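PDB 1Y8C: S-adenosylmethionine-dependent methyltransferase from Clostridium acetobutylicum, which probably transfers a methyl group from S-adenosylmethionine to an acceptor that is not identified. Local coordinates for residues 156-159 with 164-167; 8-13 with 181-186. All blocks are in the same frame, centred on the assembly; numbering follows the deposited sequence.

In the fold
From the N terminus the chain first forms helix 3-15, then lays down five parallel strands of a mixed sheet, 40-44 to 136-143. It next builds a separate four-stranded antiparallel sheet, strands 157-161 to 191-201, and returns to add 217-224 and 237-244, completing the strand order 3-2-1-4-5-7-6 of the Rossmann-like class I methyltransferases. Contact 1 closes a short loop, the hairpin between strands 157-161 and 164-173. Contact 2 closes a far longer one, with 167 residues between its segments, and contact 1 is nested inside it. Their centres lie about 9 Å apart. Contact 1 pairs the antiparallel sheet's outermost strand with the next, and contact 2 packs the N-terminal helix against that sheet.

Contact 1. Residues 156-159 with 164-167; sequences DFNY and VFYY
The Tyr166 ring receives Tyr159 on one face: Tyr159 CB lies 3.4 Å from the ring centroid, 17° off the normal, a CH-pi contact. The two rings are nearly parallel (8°) but offset so far, with centroids 5.1 Å apart, that little of one lies over the other; CB of Tyr159, more than its ring, covers the face. Tyr166 CG sits between its backbone N and carbonyl carbon (chi1 81°), which folds the ring back under Tyr159 and carries OH to the edge of the Phe157 ring, 3.8 Å from Phe157 CD2. Asp156 OD2 lies at the edge of the Tyr167 ring, in its plane and 3.7 Å from Tyr167 OH, not a hydrogen bond. The Asn158 amide is almost parallel to the Tyr167 ring, with Asn158 OD1 3.5 Å from Tyr167 CD1. Tyr159 O stands over one face of Phe165, 3.5 Å from Phe165 CD1. Leu13 of helix 3-15 touches Tyr159 and Tyr166. These two form a hydrogen-bonded antiparallel pair of the hairpin, Tyr159 N to Tyr166 O at 3.0 Å and Tyr166 N to Tyr159 O at 3.1 Å. These reciprocal N-H···O bonds fix the register, while aromatic and CH-pi packing joins side chains.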
ATOM      1  N   ASP A 156      13.538  -8.894 -17.578  1.00 71.36           N
ATOM      2  CA  ASP A 156      12.631  -8.192 -18.478  1.00 69.36           C
ATOM      3  C   ASP A 156      11.555  -9.213 -18.895  1.00 67.33           C
ATOM      4  O   ASP A 156      11.857 -10.389 -19.085  1.00 68.27           O
ATOM      5  CB  ASP A 156      13.415  -7.638 -19.686  1.00 72.46           C
ATOM      6  CG  ASP A 156      13.988  -8.731 -20.588  1.00 75.21           C
ATOM      7  OD1 ASP A 156      14.542  -9.737 -20.066  1.00 75.74           O
ATOM      8  OD2 ASP A 156      13.899  -8.560 -21.832  1.00 75.99           O
ATOM      9  N   PHE A 157      10.306  -8.777 -19.031  1.00 64.31           N
ATOM     10  CA  PHE A 157       9.226  -9.695 -19.380  1.00 62.52           C
ATOM     11  C   PHE A 157       8.167  -9.069 -20.286  1.00 62.31           C
ATOM     12  O   PHE A 157       7.828  -7.888 -20.145  1.00 62.30           O
ATOM     13  CB  PHE A 157       8.568 -10.198 -18.085  1.00 61.24           C
ATOM     14  CG  PHE A 157       7.483 -11.219 -18.290  1.00 59.79           C
ATOM     15  CD1 PHE A 157       7.791 -12.502 -18.724  1.00 60.01           C
ATOM     16  CD2 PHE A 157       6.148 -10.895 -18.051  1.00 60.05           C
ATOM     17  CE1 PHE A 157       6.787 -13.451 -18.912  1.00 59.55           C
ATOM     18  CE2 PHE A 157       5.131 -11.837 -18.236  1.00 58.02           C
ATOM     19  CZ  PHE A 157       5.450 -13.113 -18.669  1.00 59.58           C
ATOM     20  N   ASN A 158       7.639  -9.872 -21.210  1.00 60.79           N
ATOM     21  CA  ASN A 158       6.599  -9.424 -22.141  1.00 59.56           C
ATOM     22  C   ASN A 158       5.311 -10.199 -21.879  1.00 60.97           C
ATOM     23  O   ASN A 158       5.337 -11.415 -21.695  1.00 62.79           O
ATOM     24  CB  ASN A 158       7.045  -9.662 -23.585  1.00 57.80           C
ATOM     25  CG  ASN A 158       8.032  -8.625 -24.069  1.00 55.41           C
ATOM     26  OD1 ASN A 158       7.652  -7.529 -24.494  1.00 55.23           O
ATOM     27  ND2 ASN A 158       9.309  -8.958 -23.996  1.00 52.46           N
ATOM     28  N   TYR A 159       4.192  -9.483 -21.866  1.00 61.12           N
ATOM     29  CA  TYR A 159       2.877 -10.069 -21.623  1.00 62.59           C
ATOM     30  C   TYR A 159       1.989  -9.662 -22.775  1.00 64.56           C
ATOM     31  O   TYR A 159       2.059  -8.524 -23.227  1.00 63.69           O
ATOM     32  CB  TYR A 159       2.287  -9.519 -20.325  1.00 61.95           C
ATOM     33  CG  TYR A 159       0.901 -10.024 -19.983  1.00 61.43           C
ATOM     34  CD1 TYR A 159       0.729 -11.193 -19.242  1.00 61.35           C
ATOM     35  CD2 TYR A 159      -0.245  -9.326 -20.395  1.00 62.48           C
ATOM     36  CE1 TYR A 159      -0.549 -11.661 -18.915  1.00 62.40           C
ATOM     37  CE2 TYR A 159      -1.529  -9.779 -20.076  1.00 61.94           C
ATOM     38  CZ  TYR A 159      -1.671 -10.952 -19.335  1.00 63.39           C
ATOM     39  OH  TYR A 159      -2.926 -11.425 -19.022  1.00 64.97           O
ATOM     40  N   VAL A 164      -4.704  -6.401 -23.325  1.00 76.48           N
ATOM     41  CA  VAL A 164      -3.665  -5.648 -22.650  1.00 71.27           C
ATOM     42  C   VAL A 164      -2.305  -6.206 -23.027  1.00 68.39           C
ATOM     43  O   VAL A 164      -2.077  -7.411 -22.955  1.00 68.40           O
ATOM     44  CB  VAL A 164      -3.817  -5.719 -21.122  1.00 71.27           C
ATOM     45  CG1 VAL A 164      -2.668  -4.984 -20.447  1.00 68.91           C
ATOM     46  CG2 VAL A 164      -5.136  -5.101 -20.710  1.00 73.13           C
ATOM     47  N   PHE A 165      -1.407  -5.318 -23.432  1.00 65.06           N
ATOM     48  CA  PHE A 165      -0.049  -5.696 -23.809  1.00 62.01           C
ATOM     49  C   PHE A 165       0.931  -4.857 -22.979  1.00 59.97           C
ATOM     50  O   PHE A 165       0.741  -3.647 -22.836  1.00 59.54           O
ATOM     51  CB  PHE A 165       0.182  -5.418 -25.296  1.00 60.40           C
ATOM     52  CG  PHE A 165       1.569  -5.736 -25.751  1.00 59.92           C
ATOM     53  CD1 PHE A 165       1.862  -6.967 -26.326  1.00 60.24           C
ATOM     54  CD2 PHE A 165       2.610  -4.841 -25.513  1.00 59.67           C
ATOM     55  CE1 PHE A 165       3.178  -7.307 -26.647  1.00 61.31           C
ATOM     56  CE2 PHE A 165       3.924  -5.164 -25.826  1.00 58.95           C
ATOM     57  CZ  PHE A 165       4.210  -6.403 -26.393  1.00 61.80           C
ATOM     58  N   TYR A 166       1.975  -5.485 -22.443  1.00 56.36           N
ATOM     59  CA  TYR A 166       2.945  -4.743 -21.651  1.00 54.85           C
ATOM     60  C   TYR A 166       4.350  -5.334 -21.650  1.00 55.13           C
ATOM     61  O   TYR A 166       4.523  -6.546 -21.725  1.00 55.38           O
ATOM     62  CB  TYR A 166       2.440  -4.575 -20.201  1.00 54.74           C
ATOM     63  CG  TYR A 166       2.647  -5.752 -19.258  1.00 53.79           C
ATOM     64  CD1 TYR A 166       3.932  -6.152 -18.885  1.00 53.11           C
ATOM     65  CD2 TYR A 166       1.555  -6.440 -18.706  1.00 52.07           C
ATOM     66  CE1 TYR A 166       4.138  -7.199 -17.988  1.00 53.44           C
ATOM     67  CE2 TYR A 166       1.748  -7.498 -17.801  1.00 51.16           C
ATOM     68  CZ  TYR A 166       3.049  -7.872 -17.446  1.00 53.50           C
ATOM     69  OH  TYR A 166       3.287  -8.907 -16.552  1.00 52.27           O
ATOM     70  N   TYR A 167       5.350  -4.459 -21.588  1.00 54.37           N
ATOM     71  CA  TYR A 167       6.745  -4.867 -21.536  1.00 54.72           C
ATOM     72  C   TYR A 167       7.260  -4.308 -20.220  1.00 55.74           C
ATOM     73  O   TYR A 167       7.205  -3.099 -19.982  1.00 56.52           O
ATOM     74  CB  TYR A 167       7.527  -4.286 -22.708  1.00 54.95           C
ATOM     75  CG  TYR A 167       9.014  -4.478 -22.598  1.00 55.85           C
ATOM     76  CD1 TYR A 167       9.555  -5.709 -22.233  1.00 58.30           C
ATOM     77  CD2 TYR A 167       9.889  -3.439 -22.879  1.00 57.22           C
ATOM     78  CE1 TYR A 167      10.932  -5.900 -22.154  1.00 58.51           C
ATOM     79  CE2 TYR A 167      11.266  -3.619 -22.800  1.00 60.47           C
ATOM     80  CZ  TYR A 167      11.780  -4.854 -22.437  1.00 61.05           C
ATOM     81  OH  TYR A 167      13.147  -5.026 -22.363  1.00 66.00           O
TER

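Contact 2. Residues 8-13 with 181-186; sequences HIYDKL and ISFFVR
Ile9 meets Val185, and one residue on, Tyr10 meets Phe183 and Ile181, in a helix-on-sheet packing: helix 3-15 lies against a face of the four-stranded antiparallel sheet. The axes of the two short segments, helix 8-13 and strand 181-186, approach to 11.7 Å with 121° between their directions, and the nearest CA atoms, those of Tyr10 and Phe183, are still 9.3 Å apart; side chains alone therefore span the gap. Ile9 directs its CB toward the strand, and its CD1 reaches Val185 CG1 at 4.4 Å, a loose apolar touch. Tyr10 brings the helix's share of the aromatic contact. With CG anti to the backbone N (chi1 -167°), its ring comes alongside Phe183 and its hydroxyl end near Ile181. The Tyr10 and Phe183 side chains cross at about a right angle, and the CD1-CE1 side of the Tyr10 ring does the touching. Farther out, Tyr10 OH lies 4.2 Å from Ile181 CD1 and is hydrogen-bonded to His198 ND1 on strand 191-201, so the buried hydroxyl has a polar partner in the same sheet. A wider pi-type turn covers residues 11-13. Leu13, at its end, also points toward the sheet and touches Val164 of the adjoining strand. The alternation of strand 181-186 agrees with this packing: Ile181, Phe183 and Val185 direct their CB atoms toward the helix, whereas Ser182 and Phe184 make no contact with it. Phe183 also meets Phe6 edge-to-face and touches the Tyr166 ring, which extends the aromatic packing along the helix and across strands. The closest approach between the segments is Tyr10 CD1 to Phe183 CE1, 3.9 Å.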
ATOM      1  N   HIS A   8      -6.764  -1.540 -11.641  1.00 64.88           N
ATOM      2  CA  HIS A   8      -7.127  -2.939 -11.437  1.00 64.12           C
ATOM      3  C   HIS A   8      -6.205  -3.798 -12.283  1.00 63.25           C
ATOM      4  O   HIS A   8      -5.653  -4.792 -11.810  1.00 62.24           O
ATOM      5  CB  HIS A   8      -8.585  -3.190 -11.837  1.00 62.93           C
ATOM      6  CG  HIS A   8      -9.582  -2.555 -10.917  1.00 63.96           C
ATOM      7  ND1 HIS A   8      -9.690  -2.898  -9.585  1.00 63.91           N
ATOM      8  CD2 HIS A   8     -10.514  -1.596 -11.131  1.00 62.86           C
ATOM      9  CE1 HIS A   8     -10.644  -2.180  -9.021  1.00 62.68           C
ATOM     10  NE2 HIS A   8     -11.159  -1.380  -9.938  1.00 62.15           N
ATOM     11  N   ILE A   9      -6.034  -3.405 -13.540  1.00 62.11           N
ATOM     12  CA  ILE A   9      -5.167  -4.145 -14.439  1.00 62.09           C
ATOM     13  C   ILE A   9      -3.780  -4.289 -13.817  1.00 61.51           C
ATOM     14  O   ILE A   9      -3.225  -5.384 -13.768  1.00 62.38           O
ATOM     15  CB  ILE A   9      -5.041  -3.431 -15.803  1.00 62.55           C
ATOM     16  CG1 ILE A   9      -6.422  -3.334 -16.462  1.00 60.58           C
ATOM     17  CG2 ILE A   9      -4.060  -4.189 -16.697  1.00 62.24           C
ATOM     18  CD1 ILE A   9      -6.453  -2.512 -17.733  1.00 57.98           C
ATOM     19  N   TYR A  10      -3.241  -3.177 -13.330  1.00 60.49           N
ATOM     20  CA  TYR A  10      -1.916  -3.152 -12.718  1.00 60.13           C
ATOM     21  C   TYR A  10      -1.815  -4.123 -11.553  1.00 59.86           C
ATOM     22  O   TYR A  10      -0.912  -4.961 -11.500  1.00 58.62           O
ATOM     23  CB  TYR A  10      -1.591  -1.733 -12.223  1.00 59.96           C
ATOM     24  CG  TYR A  10      -0.135  -1.509 -11.856  1.00 58.99           C
ATOM     25  CD1 TYR A  10       0.777  -1.042 -12.798  1.00 58.65           C
ATOM     26  CD2 TYR A  10       0.332  -1.786 -10.572  1.00 59.10           C
ATOM     27  CE1 TYR A  10       2.119  -0.852 -12.475  1.00 57.97           C
ATOM     28  CE2 TYR A  10       1.671  -1.608 -10.238  1.00 59.36           C
ATOM     29  CZ  TYR A  10       2.560  -1.140 -11.196  1.00 59.31           C
ATOM     30  OH  TYR A  10       3.886  -0.966 -10.862  1.00 59.54           O
ATOM     31  N   ASP A  11      -2.741  -3.995 -10.610  1.00 60.57           N
ATOM     32  CA  ASP A  11      -2.751  -4.854  -9.432  1.00 62.65           C
ATOM     33  C   ASP A  11      -2.934  -6.327  -9.756  1.00 62.39           C
ATOM     34  O   ASP A  11      -2.433  -7.191  -9.036  1.00 62.01           O
ATOM     35  CB  ASP A  11      -3.850  -4.418  -8.461  1.00 64.73           C
ATOM     36  CG  ASP A  11      -3.451  -3.218  -7.636  1.00 67.97           C
ATOM     37  OD1 ASP A  11      -2.223  -2.993  -7.476  1.00 69.10           O
ATOM     38  OD2 ASP A  11      -4.361  -2.517  -7.132  1.00 66.90           O
ATOM     39  N   LYS A  12      -3.662  -6.615 -10.830  1.00 63.76           N
ATOM     40  CA  LYS A  12      -3.905  -7.998 -11.229  1.00 65.31           C
ATOM     41  C   LYS A  12      -2.745  -8.607 -12.021  1.00 64.14           C
ATOM     42  O   LYS A  12      -2.476  -9.797 -11.907  1.00 64.98           O
ATOM     43  CB  LYS A  12      -5.188  -8.096 -12.061  1.00 67.52           C
ATOM     44  CG  LYS A  12      -5.387  -9.453 -12.727  1.00 71.77           C
ATOM     45  CD  LYS A  12      -6.571  -9.439 -13.694  1.00 77.16           C
ATOM     46  CE  LYS A  12      -6.704 -10.770 -14.457  1.00 80.20           C
ATOM     47  NZ  LYS A  12      -6.985 -11.946 -13.552  1.00 83.11           N
ATOM     48  N   LEU A  13      -2.055  -7.794 -12.811  1.00 60.82           N
ATOM     49  CA  LEU A  13      -0.963  -8.312 -13.608  1.00 59.69           C
ATOM     50  C   LEU A  13       0.421  -8.098 -13.000  1.00 59.42           C
ATOM     51  O   LEU A  13       1.229  -9.029 -12.941  1.00 60.11           O
ATOM     52  CB  LEU A  13      -1.022  -7.718 -15.019  1.00 58.21           C
ATOM     53  CG  LEU A  13      -2.344  -7.917 -15.778  1.00 57.63           C
ATOM     54  CD1 LEU A  13      -2.250  -7.257 -17.146  1.00 56.69           C
ATOM     55  CD2 LEU A  13      -2.663  -9.396 -15.928  1.00 52.59           C
ATOM     56  N   ILE A 181       7.787   0.135 -16.999  1.00 54.13           N
ATOM     57  CA  ILE A 181       6.730  -0.631 -17.633  1.00 53.71           C
ATOM     58  C   ILE A 181       5.887   0.153 -18.612  1.00 54.24           C
ATOM     59  O   ILE A 181       5.301   1.170 -18.262  1.00 53.84           O
ATOM     60  CB  ILE A 181       5.759  -1.223 -16.600  1.00 53.30           C
ATOM     61  CG1 ILE A 181       6.524  -1.915 -15.464  1.00 52.53           C
ATOM     62  CG2 ILE A 181       4.841  -2.197 -17.287  1.00 51.64           C
ATOM     63  CD1 ILE A 181       5.615  -2.530 -14.412  1.00 53.62           C
ATOM     64  N   SER A 182       5.818  -0.354 -19.836  1.00 55.31           N
ATOM     65  CA  SER A 182       5.025   0.250 -20.889  1.00 55.18           C
ATOM     66  C   SER A 182       3.787  -0.614 -21.126  1.00 57.16           C
ATOM     67  O   SER A 182       3.891  -1.794 -21.495  1.00 57.46           O
ATOM     68  CB  SER A 182       5.829   0.330 -22.187  1.00 54.70           C
ATOM     69  OG  SER A 182       6.931   1.223 -22.055  1.00 57.75           O
ATOM     70  N   PHE A 183       2.621  -0.023 -20.893  1.00 55.40           N
ATOM     71  CA  PHE A 183       1.354  -0.699 -21.096  1.00 55.81           C
ATOM     72  C   PHE A 183       0.718  -0.204 -22.363  1.00 55.37           C
ATOM     73  O   PHE A 183       0.931   0.925 -22.775  1.00 55.68           O
ATOM     74  CB  PHE A 183       0.368  -0.413 -19.958  1.00 56.96           C
ATOM     75  CG  PHE A 183       0.625  -1.195 -18.719  1.00 57.14           C
ATOM     76  CD1 PHE A 183       1.407  -0.665 -17.696  1.00 57.33           C
ATOM     77  CD2 PHE A 183       0.115  -2.481 -18.588  1.00 56.71           C
ATOM     78  CE1 PHE A 183       1.679  -1.406 -16.557  1.00 57.05           C
ATOM     79  CE2 PHE A 183       0.378  -3.232 -17.460  1.00 58.55           C
ATOM     80  CZ  PHE A 183       1.167  -2.697 -16.435  1.00 58.79           C
ATOM     81  N   PHE A 184      -0.067  -1.070 -22.977  1.00 57.53           N
ATOM     82  CA  PHE A 184      -0.813  -0.741 -24.175  1.00 57.29           C
ATOM     83  C   PHE A 184      -2.149  -1.396 -23.908  1.00 58.86           C
ATOM     84  O   PHE A 184      -2.238  -2.616 -23.847  1.00 57.43           O
ATOM     85  CB  PHE A 184      -0.163  -1.350 -25.409  1.00 55.74           C
ATOM     86  CG  PHE A 184       0.944  -0.525 -25.972  1.00 55.55           C
ATOM     87  CD1 PHE A 184       2.271  -0.851 -25.724  1.00 53.87           C
ATOM     88  CD2 PHE A 184       0.658   0.603 -26.742  1.00 53.76           C
ATOM     89  CE1 PHE A 184       3.301  -0.061 -26.234  1.00 51.87           C
ATOM     90  CE2 PHE A 184       1.676   1.397 -27.258  1.00 51.21           C
ATOM     91  CZ  PHE A 184       3.001   1.071 -27.005  1.00 52.25           C
ATOM     92  N   VAL A 185      -3.176  -0.585 -23.706  1.00 62.24           N
ATOM     93  CA  VAL A 185      -4.495  -1.121 -23.426  1.00 66.98           C
ATOM     94  C   VAL A 185      -5.431  -0.949 -24.607  1.00 70.35           C
ATOM     95  O   VAL A 185      -5.448   0.098 -25.251  1.00 70.68           O
ATOM     96  CB  VAL A 185      -5.126  -0.439 -22.206  1.00 67.42           C
ATOM     97  CG1 VAL A 185      -6.465  -1.088 -21.888  1.00 68.70           C
ATOM     98  CG2 VAL A 185      -4.186  -0.543 -21.009  1.00 67.73           C
ATOM     99  N   ARG A 186      -6.209  -1.989 -24.889  1.00 75.07           N
ATOM    100  CA  ARG A 186      -7.164  -1.962 -25.995  1.00 78.92           C
ATOM    101  C   ARG A 186      -8.276  -0.949 -25.729  1.00 80.27           C
ATOM    102  O   ARG A 186      -8.773  -0.837 -24.610  1.00 79.35           O
ATOM    103  CB  ARG A 186      -7.787  -3.351 -26.180  1.00 82.06           C
ATOM    104  CG  ARG A 186      -7.400  -4.065 -27.467  1.00 85.10           C
ATOM    105  CD  ARG A 186      -8.055  -3.422 -28.679  1.00 88.21           C
ATOM    106  NE  ARG A 186      -9.516  -3.451 -28.607  1.00 91.38           N
ATOM    107  CZ  ARG A 186     -10.249  -4.561 -28.525  1.00 92.29           C
ATOM    108  NH1 ARG A 186      -9.662  -5.753 -28.498  1.00 91.06           N
ATOM    109  NH2 ARG A 186     -11.578  -4.480 -28.475  1.00 92.41           N
TER